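Local coordinates for putative uncharacterized protein (Mycobacterium avium, PDB 2Z6V), which is probably a sulfotransferase, moving a sulfo group from a nucleotide donor to an acceptor that has not been established, at residues V59-T64 with F207-R212; P66-F71 with L292-E297; E190-H195 with L247-H252; D198-S203 with S224-Y229. One frame throughout, in Å; residues are numbered along the deposited sequence.

Interaction 1: V59-T64 with F207-R212; sequences VDEVNT and FLPTDR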
# COMPACT_ATOMS: atom_id res chain seq x y z
N VAL A 59 10.62 12.68 11.65
CA VAL A 59 11.70 13.66 11.68
C VAL A 59 12.55 13.56 12.94
O VAL A 59 13.78 13.62 12.88
CB VAL A 59 11.15 15.09 11.58
CG1 VAL A 59 12.27 16.10 11.73
CG2 VAL A 59 10.45 15.27 10.24
N ASP A 60 11.90 13.42 14.08
CA ASP A 60 12.61 13.31 15.34
C ASP A 60 13.58 12.14 15.32
O ASP A 60 14.68 12.23 15.89
CB ASP A 60 11.63 13.12 16.49
CG ASP A 60 12.33 13.04 17.83
OD1 ASP A 60 13.00 14.03 18.20
OD2 ASP A 60 12.22 11.99 18.50
N GLU A 61 13.18 11.06 14.67
CA GLU A 61 14.02 9.87 14.60
C GLU A 61 15.16 9.98 13.59
O GLU A 61 16.28 9.57 13.89
CB GLU A 61 13.16 8.64 14.30
CG GLU A 61 13.83 7.34 14.73
CD GLU A 61 12.88 6.16 14.72
OE1 GLU A 61 11.69 6.36 15.03
OE2 GLU A 61 13.33 5.03 14.44
N VAL A 62 14.90 10.52 12.41
CA VAL A 62 15.98 10.64 11.43
C VAL A 62 17.05 11.60 11.93
O VAL A 62 18.22 11.51 11.53
CB VAL A 62 15.47 11.11 10.04
CG1 VAL A 62 14.42 10.14 9.51
CG2 VAL A 62 14.92 12.51 10.12
N ASN A 63 16.66 12.52 12.81
CA ASN A 63 17.59 13.48 13.39
C ASN A 63 18.38 12.82 14.51
O ASN A 63 19.60 12.96 14.58
CB ASN A 63 16.86 14.70 13.98
CG ASN A 63 16.41 15.68 12.92
OD1 ASN A 63 16.98 15.75 11.83
ND2 ASN A 63 15.38 16.47 13.24
N THR A 64 17.69 12.10 15.39
CA THR A 64 18.32 11.47 16.54
C THR A 64 18.93 10.07 16.39
O THR A 64 20.00 9.81 16.94
CB THR A 64 17.33 11.41 17.72
OG1 THR A 64 16.22 10.58 17.38
CG2 THR A 64 16.82 12.81 18.05
N PHE A 207 11.26 2.40 6.99
CA PHE A 207 12.39 3.30 6.78
C PHE A 207 12.92 3.78 8.12
O PHE A 207 13.80 4.64 8.17
CB PHE A 207 11.98 4.50 5.93
CG PHE A 207 11.84 4.19 4.47
CD1 PHE A 207 12.96 4.13 3.66
CD2 PHE A 207 10.60 3.90 3.92
CE1 PHE A 207 12.84 3.77 2.31
CE2 PHE A 207 10.47 3.55 2.58
CZ PHE A 207 11.59 3.48 1.77
N LEU A 208 12.37 3.24 9.21
CA LEU A 208 12.80 3.63 10.55
C LEU A 208 13.42 2.44 11.28
O LEU A 208 12.93 1.32 11.19
CB LEU A 208 11.62 4.21 11.34
CG LEU A 208 10.92 5.39 10.64
CD1 LEU A 208 9.78 5.91 11.49
CD2 LEU A 208 11.91 6.50 10.37
N PRO A 209 14.52 2.68 12.01
CA PRO A 209 15.21 1.62 12.75
C PRO A 209 14.43 1.02 13.91
O PRO A 209 14.59 -0.15 14.24
CB PRO A 209 16.49 2.30 13.20
CG PRO A 209 16.05 3.71 13.42
CD PRO A 209 15.20 3.97 12.20
N THR A 210 13.58 1.83 14.54
CA THR A 210 12.79 1.35 15.67
C THR A 210 11.34 1.09 15.27
O THR A 210 10.98 1.19 14.10
CB THR A 210 12.80 2.37 16.81
OG1 THR A 210 12.37 3.64 16.32
CG2 THR A 210 14.21 2.49 17.39
N ASP A 211 10.52 0.78 16.26
CA ASP A 211 9.11 0.50 16.01
C ASP A 211 8.22 1.53 16.70
O ASP A 211 7.02 1.31 16.86
CB ASP A 211 8.76 -0.91 16.49
CG ASP A 211 8.72 -1.03 18.00
OD1 ASP A 211 9.47 -0.30 18.68
OD2 ASP A 211 7.94 -1.86 18.51
N ARG A 212 8.80 2.65 17.12
CA ARG A 212 8.00 3.68 17.77
C ARG A 212 6.91 4.19 16.84
O ARG A 212 5.74 4.28 17.23
CB ARG A 212 8.86 4.86 18.22
CG ARG A 212 8.02 5.99 18.83
CD ARG A 212 8.84 7.19 19.29
NE ARG A 212 9.66 7.76 18.23
CZ ARG A 212 10.09 9.02 18.20
NH1 ARG A 212 9.78 9.85 19.19
NH2 ARG A 212 10.85 9.45 17.20
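Glu61 reaches across from helix 50-64 into the bend of segment 207-212, where Thr210 takes hold of one carboxylate oxygen, OE2, with two bonds. The backbone N of Thr210 meets Glu61 OE2 at 3.2 Å, nearly end-on to the C-O bond, while Thr210 OG1 comes to Glu61 OE2 from above the carboxylate plane at 2.5 Å. An extended chain, its CG anti to the backbone N (chi1 -158°), carries the acid group this far out from the helix. This is the tight side of the contact: Glu61 and Leu208 are both buried, and Leu208 CB and the Pro209 ring border OE2 beside the two Thr210 bonds. The contact thus illustrates how a loop can be docked on the last turn of a helix largely through one buried acid, just before the chain enters helix 212-219. Nearer solvent the grip is looser, a hydrogen-bonded salt bridge. Arg212, the first residue of that helix, bends at chi3 (57°) and sends its guanidinium across Asp60, with NH2 3.2 Å from Asp60 OD2 and approaching on the anti lone pair; a weak second bond runs from NH1 to the same atom. The carboxylate and guanidinium planes are well short of coplanar. Glu61 OE1 joins the network through a long ion pair with Arg212 NH2 (3.9 Å), and Glu61 CB lies at the edge of the guanidinium.

Interaction 2: P66-F71 with L292-E297; sequences PVFTPF and LVMNTE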
# COMPACT_ATOMS: atom_id res chain seq x y z
N PRO A 66 21.09 7.01 15.38
CA PRO A 66 22.43 6.83 14.81
C PRO A 66 22.47 5.74 13.75
O PRO A 66 23.46 5.61 13.03
CB PRO A 66 23.27 6.47 16.03
CG PRO A 66 22.31 5.65 16.84
CD PRO A 66 21.04 6.47 16.76
N VAL A 67 21.41 4.94 13.65
CA VAL A 67 21.38 3.87 12.67
C VAL A 67 21.27 4.39 11.23
O VAL A 67 21.58 3.67 10.28
CB VAL A 67 20.23 2.91 12.95
CG1 VAL A 67 20.22 1.78 11.92
CG2 VAL A 67 20.37 2.35 14.35
N PHE A 68 20.85 5.64 11.08
CA PHE A 68 20.71 6.25 9.76
C PHE A 68 22.02 6.67 9.13
O PHE A 68 22.93 7.15 9.80
CB PHE A 68 19.80 7.49 9.83
CG PHE A 68 18.34 7.17 9.85
CD1 PHE A 68 17.75 6.48 8.80
CD2 PHE A 68 17.55 7.57 10.92
CE1 PHE A 68 16.39 6.19 8.81
CE2 PHE A 68 16.18 7.29 10.94
CZ PHE A 68 15.61 6.60 9.88
N THR A 69 22.11 6.47 7.82
CA THR A 69 23.28 6.88 7.05
C THR A 69 23.01 8.35 6.78
O THR A 69 21.86 8.75 6.63
CB THR A 69 23.32 6.14 5.70
OG1 THR A 69 23.77 4.79 5.90
CG2 THR A 69 24.24 6.84 4.72
N PRO A 70 24.06 9.18 6.73
CA PRO A 70 23.76 10.60 6.46
C PRO A 70 22.92 10.72 5.19
O PRO A 70 22.06 11.60 5.08
CB PRO A 70 25.15 11.22 6.31
CG PRO A 70 26.03 10.06 5.94
CD PRO A 70 25.51 8.96 6.82
N PHE A 71 23.16 9.83 4.24
CA PHE A 71 22.39 9.84 3.01
C PHE A 71 20.96 9.40 3.30
O PHE A 71 20.01 10.02 2.85
CB PHE A 71 23.02 8.90 1.98
CG PHE A 71 22.08 8.52 0.89
CD1 PHE A 71 21.65 9.46 -0.04
CD2 PHE A 71 21.57 7.22 0.82
CE1 PHE A 71 20.72 9.12 -1.03
CE2 PHE A 71 20.63 6.87 -0.16
CZ PHE A 71 20.21 7.83 -1.08
N LEU A 292 18.84 0.74 2.15
CA LEU A 292 18.88 2.00 1.41
C LEU A 292 19.17 3.22 2.27
O LEU A 292 19.71 4.20 1.77
CB LEU A 292 17.56 2.24 0.67
CG LEU A 292 17.21 1.34 -0.52
CD1 LEU A 292 15.89 1.79 -1.12
CD2 LEU A 292 18.32 1.39 -1.57
N VAL A 293 18.82 3.17 3.55
CA VAL A 293 19.03 4.33 4.41
C VAL A 293 19.62 4.07 5.79
O VAL A 293 19.84 5.01 6.55
CB VAL A 293 17.70 5.11 4.61
CG1 VAL A 293 17.04 5.36 3.25
CG2 VAL A 293 16.76 4.33 5.52
N MET A 294 19.89 2.81 6.11
CA MET A 294 20.43 2.46 7.43
C MET A 294 21.77 1.74 7.41
O MET A 294 22.13 1.09 6.42
CB MET A 294 19.45 1.58 8.20
CG MET A 294 18.12 2.19 8.55
SD MET A 294 17.04 0.94 9.28
CE MET A 294 15.70 0.94 8.11
N ASN A 295 22.49 1.85 8.52
CA ASN A 295 23.76 1.16 8.72
C ASN A 295 23.32 -0.23 9.20
O ASN A 295 23.20 -0.46 10.40
CB ASN A 295 24.58 1.85 9.81
CG ASN A 295 25.38 3.04 9.29
OD1 ASN A 295 26.27 2.88 8.45
ND2 ASN A 295 25.06 4.23 9.78
N THR A 296 23.08 -1.13 8.26
CA THR A 296 22.61 -2.47 8.58
C THR A 296 23.34 -3.26 9.68
O THR A 296 22.73 -4.13 10.30
CB THR A 296 22.55 -3.35 7.32
OG1 THR A 296 23.79 -3.27 6.62
CG2 THR A 296 21.42 -2.89 6.41
N GLU A 297 24.61 -2.96 9.93
CA GLU A 297 25.32 -3.70 10.97
C GLU A 297 24.80 -3.36 12.36
O GLU A 297 25.04 -4.10 13.31
CB GLU A 297 26.83 -3.44 10.91
CG GLU A 297 27.22 -1.98 11.00
CD GLU A 297 27.34 -1.34 9.64
OE1 GLU A 297 28.10 -1.88 8.80
OE2 GLU A 297 26.68 -0.29 9.42
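Phe68 and Phe71 both turn a ring edge to a backbone carbonyl of segment 292-297: Phe68 CD1 stands 3.4 Å from Val293 O, in the plane of its ring, and Phe71 CE2 comes equally near Leu292 O. Met294 CG meets the Phe68 ring obliquely, and Leu208 and Pro209 also pack on that side chain. Alongside the ring runs the side chain of Val293, pointing the same way, with its CG2 3.8 Å from Phe68 CE1; chi1 -50° sets CG1 anti to the carbonyl carbon and leaves CG2 between the backbone N and the carbonyl carbon, facing the ring. On the neighbouring residue, Val67 CG1 touches Met294 CB at 3.8 Å. Two backbone bonds frame these contacts. Asn295 N donates to Val67 O at 2.7 Å, and Thr69 N to Val293 O at 3.0 Å, the latter nearly straight but arriving from above the carbonyl plane. Phe68 and Met294 are therefore the non-hydrogen-bonded pair of a single antiparallel bridge. Asn295 then turns the chain away as the centre of an inverse gamma turn. Such an isolated beta bridge, separate from the main parallel sheet, joins the lead-in to helix 70-96 with the exit from helix 287-293.

Interaction 3: E190-H195 with L247-H252; sequences EDMFIH and LKMPSH. With PLM (palmitic acid), chain C.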
# COMPACT_ATOMS: atom_id res chain seq x y z
N GLU A 190 -0.70 0.61 -4.16
CA GLU A 190 -1.44 0.59 -2.90
C GLU A 190 -1.89 1.97 -2.44
O GLU A 190 -1.28 2.99 -2.79
CB GLU A 190 -0.61 -0.04 -1.78
CG GLU A 190 -0.60 -1.53 -1.83
CD GLU A 190 0.65 -2.07 -2.46
OE1 GLU A 190 1.12 -1.51 -3.48
OE2 GLU A 190 1.16 -3.09 -1.92
N ASP A 191 -2.95 2.00 -1.63
CA ASP A 191 -3.46 3.25 -1.11
C ASP A 191 -2.44 3.80 -0.13
O ASP A 191 -2.55 4.94 0.33
CB ASP A 191 -4.80 3.04 -0.40
CG ASP A 191 -5.87 2.50 -1.33
OD1 ASP A 191 -5.86 2.86 -2.53
OD2 ASP A 191 -6.73 1.72 -0.86
N MET A 192 -1.43 2.99 0.17
CA MET A 192 -0.36 3.37 1.08
C MET A 192 0.28 4.67 0.60
O MET A 192 0.64 5.52 1.41
CB MET A 192 0.69 2.27 1.14
CG MET A 192 1.84 2.54 2.09
SD MET A 192 1.30 2.87 3.78
CE MET A 192 1.00 1.26 4.39
N PHE A 193 0.39 4.83 -0.71
CA PHE A 193 1.01 6.02 -1.26
C PHE A 193 0.12 7.25 -1.33
O PHE A 193 0.50 8.26 -1.92
CB PHE A 193 1.63 5.69 -2.61
CG PHE A 193 2.58 4.54 -2.53
CD1 PHE A 193 3.73 4.64 -1.76
CD2 PHE A 193 2.25 3.30 -3.09
CE1 PHE A 193 4.54 3.53 -1.53
CE2 PHE A 193 3.05 2.19 -2.88
CZ PHE A 193 4.20 2.30 -2.09
N ILE A 194 -1.08 7.13 -0.76
CA ILE A 194 -1.99 8.26 -0.64
C ILE A 194 -1.89 8.55 0.86
O ILE A 194 -1.66 9.68 1.28
CB ILE A 194 -3.45 7.90 -0.97
CG1 ILE A 194 -3.69 8.00 -2.48
CG2 ILE A 194 -4.41 8.85 -0.25
CD1 ILE A 194 -5.07 7.57 -2.88
N HIS A 195 -2.00 7.48 1.64
CA HIS A 195 -1.93 7.54 3.10
C HIS A 195 -0.63 8.14 3.67
O HIS A 195 -0.68 8.92 4.61
CB HIS A 195 -2.13 6.13 3.69
CG HIS A 195 -3.54 5.63 3.61
ND1 HIS A 195 -4.02 4.64 4.45
CD2 HIS A 195 -4.56 5.94 2.78
CE1 HIS A 195 -5.28 4.38 4.14
NE2 HIS A 195 -5.63 5.15 3.12
N LEU A 247 -9.43 -0.89 -5.12
CA LEU A 247 -8.31 -0.47 -4.29
C LEU A 247 -7.67 -1.62 -3.54
O LEU A 247 -8.27 -2.68 -3.38
CB LEU A 247 -8.78 0.57 -3.28
CG LEU A 247 -9.56 1.72 -3.91
CD1 LEU A 247 -10.30 2.51 -2.85
CD2 LEU A 247 -8.60 2.59 -4.69
N LYS A 248 -6.43 -1.38 -3.10
CA LYS A 248 -5.67 -2.37 -2.35
C LYS A 248 -4.66 -1.74 -1.39
O LYS A 248 -4.10 -0.68 -1.66
CB LYS A 248 -4.91 -3.30 -3.31
CG LYS A 248 -4.05 -4.33 -2.59
CD LYS A 248 -3.52 -5.42 -3.51
CE LYS A 248 -2.34 -4.95 -4.36
NZ LYS A 248 -1.75 -6.06 -5.16
N MET A 249 -4.46 -2.43 -0.27
CA MET A 249 -3.51 -2.05 0.77
C MET A 249 -3.70 -3.03 1.92
O MET A 249 -4.75 -3.04 2.56
CB MET A 249 -3.72 -0.63 1.29
CG MET A 249 -2.71 -0.28 2.37
SD MET A 249 -2.74 1.42 2.97
CE MET A 249 -3.76 1.26 4.45
N PRO A 250 -2.69 -3.86 2.19
CA PRO A 250 -2.77 -4.84 3.27
C PRO A 250 -3.23 -4.28 4.62
O PRO A 250 -4.19 -4.78 5.20
CB PRO A 250 -1.35 -5.42 3.33
CG PRO A 250 -0.94 -5.41 1.88
CD PRO A 250 -1.46 -4.06 1.39
N SER A 251 -2.57 -3.23 5.10
CA SER A 251 -2.93 -2.65 6.40
C SER A 251 -4.33 -2.04 6.48
O SER A 251 -4.69 -1.47 7.51
CB SER A 251 -1.88 -1.62 6.86
OG SER A 251 -1.67 -0.61 5.89
N HIS A 252 -5.12 -2.16 5.42
CA HIS A 252 -6.50 -1.68 5.47
C HIS A 252 -7.15 -2.59 6.53
O HIS A 252 -8.09 -2.21 7.21
CB HIS A 252 -7.23 -1.89 4.14
CG HIS A 252 -7.14 -0.72 3.20
ND1 HIS A 252 -7.35 0.58 3.61
CD2 HIS A 252 -6.95 -0.67 1.86
CE1 HIS A 252 -7.29 1.38 2.57
NE2 HIS A 252 -7.05 0.65 1.49
C1 PLM C . 6.81 -1.37 7.77
O1 PLM C . 7.04 -1.55 8.99
O2 PLM C . 6.96 -0.29 7.15
C2 PLM C . 6.32 -2.57 6.96
C3 PLM C . 5.15 -3.27 7.65
C4 PLM C . 4.55 -4.39 6.80
C5 PLM C . 3.99 -3.85 5.48
C6 PLM C . 5.09 -3.66 4.44
C7 PLM C . 4.56 -2.84 3.26
C8 PLM C . 4.40 -1.37 3.65
C9 PLM C . 3.12 -0.80 3.03
CA PLM C . 3.06 -1.07 1.53
CB PLM C . 1.62 -0.96 1.00
CC PLM C . 0.71 -1.91 1.78
CD PLM C . 0.32 -1.31 3.13
CE PLM C . -0.13 -2.37 4.14
CF PLM C . 1.04 -3.29 4.49
CG PLM C . 0.68 -4.27 5.60
O HOH W 1 -5.24 0.78 -4.45
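A buried His-carboxylate hydrogen bond, between Asp191 and His252, joins the approach to helix 192-195 to the chain leaving strand 244-248, close to the centre of the molecule. His252 NE2 reaches Asp191 OD2 at 2.6 Å along an almost straight line (173°); Asp191 OD2 accepts on its anti lone pair and lies in the plane of the His252 ring. Beside it, Asp191 N donates to Lys248 O at 2.9 Å, and a water that accepts from Lys248 N probably donates to Asp191 OD1, linking that carboxylate to the strand. Met249 packs against both histidines: extended to SD, then bent at chi3 (97°), it places CE 3.7 Å above one face of the His252 ring, offset toward the rim, while its SD lies obliquely 4.2 Å from the centroid of the His195 ring. Met249 CG and Glu190 CG also border the chain of palmitic acid, modelled too tightly against Met192 and Ser251 for finer detail. Lys248 NZ bonds Thr119 OG1, in the loop after strand 109-113 that probably corresponds to the phosphosulfate-binding loop; the nearby sulfate, though probably from the crystallisation liquor, is consistent with an anion pocket. Strand 244-248 lies between strands 132-134 and 109-113, with backbone hydrogen bonds from Leu247 to Leu109 and Val111, and helix 224-238 closes the histidine side, where Gln230 OE1 hydrogen-bonds His195 NE2.

Interaction 4: D198-S203 with S224-Y229; sequences DFKGLS and SSTYEY. With PLM (palmitic acid), chain C.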
# COMPACT_ATOMS: atom_id res chain seq x y z
N ASP A 198 -0.29 11.67 4.66
CA ASP A 198 -0.88 12.19 5.88
C ASP A 198 -0.02 11.66 7.02
O ASP A 198 -0.36 11.78 8.20
CB ASP A 198 -2.33 11.73 6.03
CG ASP A 198 -3.02 12.36 7.24
OD1 ASP A 198 -2.96 13.61 7.37
OD2 ASP A 198 -3.61 11.62 8.05
N PHE A 199 1.10 11.06 6.64
CA PHE A 199 2.06 10.50 7.59
C PHE A 199 1.46 9.57 8.64
O PHE A 199 1.81 9.61 9.82
CB PHE A 199 2.87 11.63 8.21
CG PHE A 199 3.63 12.42 7.19
CD1 PHE A 199 3.08 13.58 6.64
CD2 PHE A 199 4.85 11.96 6.69
CE1 PHE A 199 3.73 14.25 5.60
CE2 PHE A 199 5.51 12.62 5.65
CZ PHE A 199 4.95 13.77 5.11
N LYS A 200 0.55 8.72 8.17
CA LYS A 200 -0.13 7.71 8.97
C LYS A 200 -0.27 6.51 8.03
O LYS A 200 -1.38 6.13 7.62
CB LYS A 200 -1.50 8.19 9.42
CG LYS A 200 -1.46 9.35 10.40
CD LYS A 200 -2.86 9.69 10.86
CE LYS A 200 -2.89 10.90 11.75
NZ LYS A 200 -4.29 11.32 11.96
N GLY A 201 0.89 5.95 7.67
CA GLY A 201 0.96 4.81 6.78
C GLY A 201 2.09 3.92 7.25
O GLY A 201 3.19 4.39 7.58
N LEU A 202 1.84 2.62 7.27
CA LEU A 202 2.82 1.67 7.73
C LEU A 202 4.12 1.64 6.92
O LEU A 202 5.12 1.12 7.39
CB LEU A 202 2.18 0.28 7.75
CG LEU A 202 2.93 -0.88 8.40
CD1 LEU A 202 3.28 -0.54 9.85
CD2 LEU A 202 2.05 -2.13 8.33
N SER A 203 4.13 2.21 5.71
CA SER A 203 5.34 2.19 4.90
C SER A 203 6.49 2.99 5.52
O SER A 203 7.65 2.63 5.35
CB SER A 203 5.07 2.70 3.49
OG SER A 203 4.71 4.07 3.49
N SER A 224 -8.98 8.48 11.00
CA SER A 224 -10.05 9.14 10.25
C SER A 224 -9.56 10.20 9.26
O SER A 224 -10.02 10.24 8.12
CB SER A 224 -11.09 9.74 11.21
OG SER A 224 -10.57 10.83 11.95
N SER A 225 -8.64 11.05 9.69
CA SER A 225 -8.13 12.09 8.79
C SER A 225 -7.59 11.46 7.51
O SER A 225 -7.78 11.99 6.41
CB SER A 225 -7.02 12.89 9.48
OG SER A 225 -5.94 12.06 9.86
N THR A 226 -6.92 10.32 7.66
CA THR A 226 -6.31 9.62 6.55
C THR A 226 -7.32 9.05 5.55
O THR A 226 -7.23 9.30 4.35
CB THR A 226 -5.43 8.48 7.05
OG1 THR A 226 -4.56 8.97 8.07
CG2 THR A 226 -4.63 7.89 5.89
N TYR A 227 -8.29 8.29 6.05
CA TYR A 227 -9.28 7.73 5.15
C TYR A 227 -10.13 8.82 4.54
O TYR A 227 -10.54 8.70 3.38
CB TYR A 227 -10.14 6.68 5.87
CG TYR A 227 -9.44 5.34 5.94
CD1 TYR A 227 -8.55 5.05 6.96
CD2 TYR A 227 -9.60 4.40 4.91
CE1 TYR A 227 -7.81 3.86 6.96
CE2 TYR A 227 -8.87 3.22 4.90
CZ TYR A 227 -7.97 2.95 5.92
OH TYR A 227 -7.22 1.80 5.90
N GLU A 228 -10.38 9.89 5.28
CA GLU A 228 -11.17 10.99 4.75
C GLU A 228 -10.38 11.65 3.64
O GLU A 228 -10.95 12.13 2.67
CB GLU A 228 -11.49 12.00 5.85
CG GLU A 228 -12.72 11.64 6.66
CD GLU A 228 -12.71 12.29 8.03
OE1 GLU A 228 -12.32 13.48 8.11
OE2 GLU A 228 -13.10 11.61 9.01
N TYR A 229 -9.06 11.66 3.80
CA TYR A 229 -8.19 12.23 2.78
C TYR A 229 -8.23 11.32 1.54
O TYR A 229 -8.33 11.80 0.40
CB TYR A 229 -6.76 12.34 3.30
CG TYR A 229 -5.78 12.87 2.27
CD1 TYR A 229 -5.97 14.12 1.67
CD2 TYR A 229 -4.68 12.11 1.86
CE1 TYR A 229 -5.11 14.59 0.69
CE2 TYR A 229 -3.81 12.57 0.88
CZ TYR A 229 -4.03 13.81 0.29
OH TYR A 229 -3.18 14.27 -0.69
C1 PLM C . 6.81 -1.37 7.77
O1 PLM C . 7.04 -1.55 8.99
O2 PLM C . 6.96 -0.29 7.15
C2 PLM C . 6.32 -2.57 6.96
C3 PLM C . 5.15 -3.27 7.65
C4 PLM C . 4.55 -4.39 6.80
C5 PLM C . 3.99 -3.85 5.48
C6 PLM C . 5.09 -3.66 4.44
C7 PLM C . 4.56 -2.84 3.26
C8 PLM C . 4.40 -1.37 3.65
C9 PLM C . 3.12 -0.80 3.03
CA PLM C . 3.06 -1.07 1.53
CB PLM C . 1.62 -0.96 1.00
CC PLM C . 0.71 -1.91 1.78
CD PLM C . 0.32 -1.31 3.13
CE PLM C . -0.13 -2.37 4.14
CF PLM C . 1.04 -3.29 4.49
CG PLM C . 0.68 -4.27 5.60
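The first turn of helix 224-238 is pinned to the loop that follows helix 192-195 by a small polar cluster, in which Asp198 and Lys200 meet Ser225 and Thr226. One oxygen, Asp198 OD2, takes two hydroxyl donors: Thr226 OG1 at 2.8 Å on the anti lone pair, and Ser225 OG at 3.0 Å on the syn side, 21° out of the carboxylate plane. Ser225 OG is in turn the acceptor for Lys200 NZ at 2.8 Å, so it passes a bond from the ammonium on to the acid. A fully extended chain brings Lys200 there; on the way its CD passes 3.3 Å from Thr226 OG1, its aliphatic part crossing the threonine at a slant. Lys200 NZ also bonds Asp222 O, just ahead of the helix, and Asp198 OD1 has a salt bridge with Arg87 and a bond from Ser50. Further along the loop Leu202 borders the bound fatty acid, though their fit is modelled too tightly for detail. With both oxygens of Asp198 engaged and Lys200 NZ only a long ion pair away from OD2 (4.0 Å), the buried carboxylate probably remains ionised, its charge stabilised by the hydroxyl donors and offset by Arg87 and, more distantly, Lys200.

From the N terminus, helix 50-64 opens interaction 1 and the lead-in to helix 70-96 opens interaction 2; the first closes at 207-212, the second only at 292-297, so the two cross. They also touch, the Phe68 ring packing against Pro209 and Val62. Between them in sequence, 190-195 starts interaction 3 and 198-203 starts interaction 4, which closes first, at 224-229, and lies wholly within the span of interaction 3, ending at 247-252. Both fall within the span of interaction 2 and cross interaction 1. Tyr227 bonded to His252 couples interactions 3 and 4, which both touch the fatty acid, tying the central sheet to helix 224-238, whereas interactions 1 and 2 fasten the N-terminal helices.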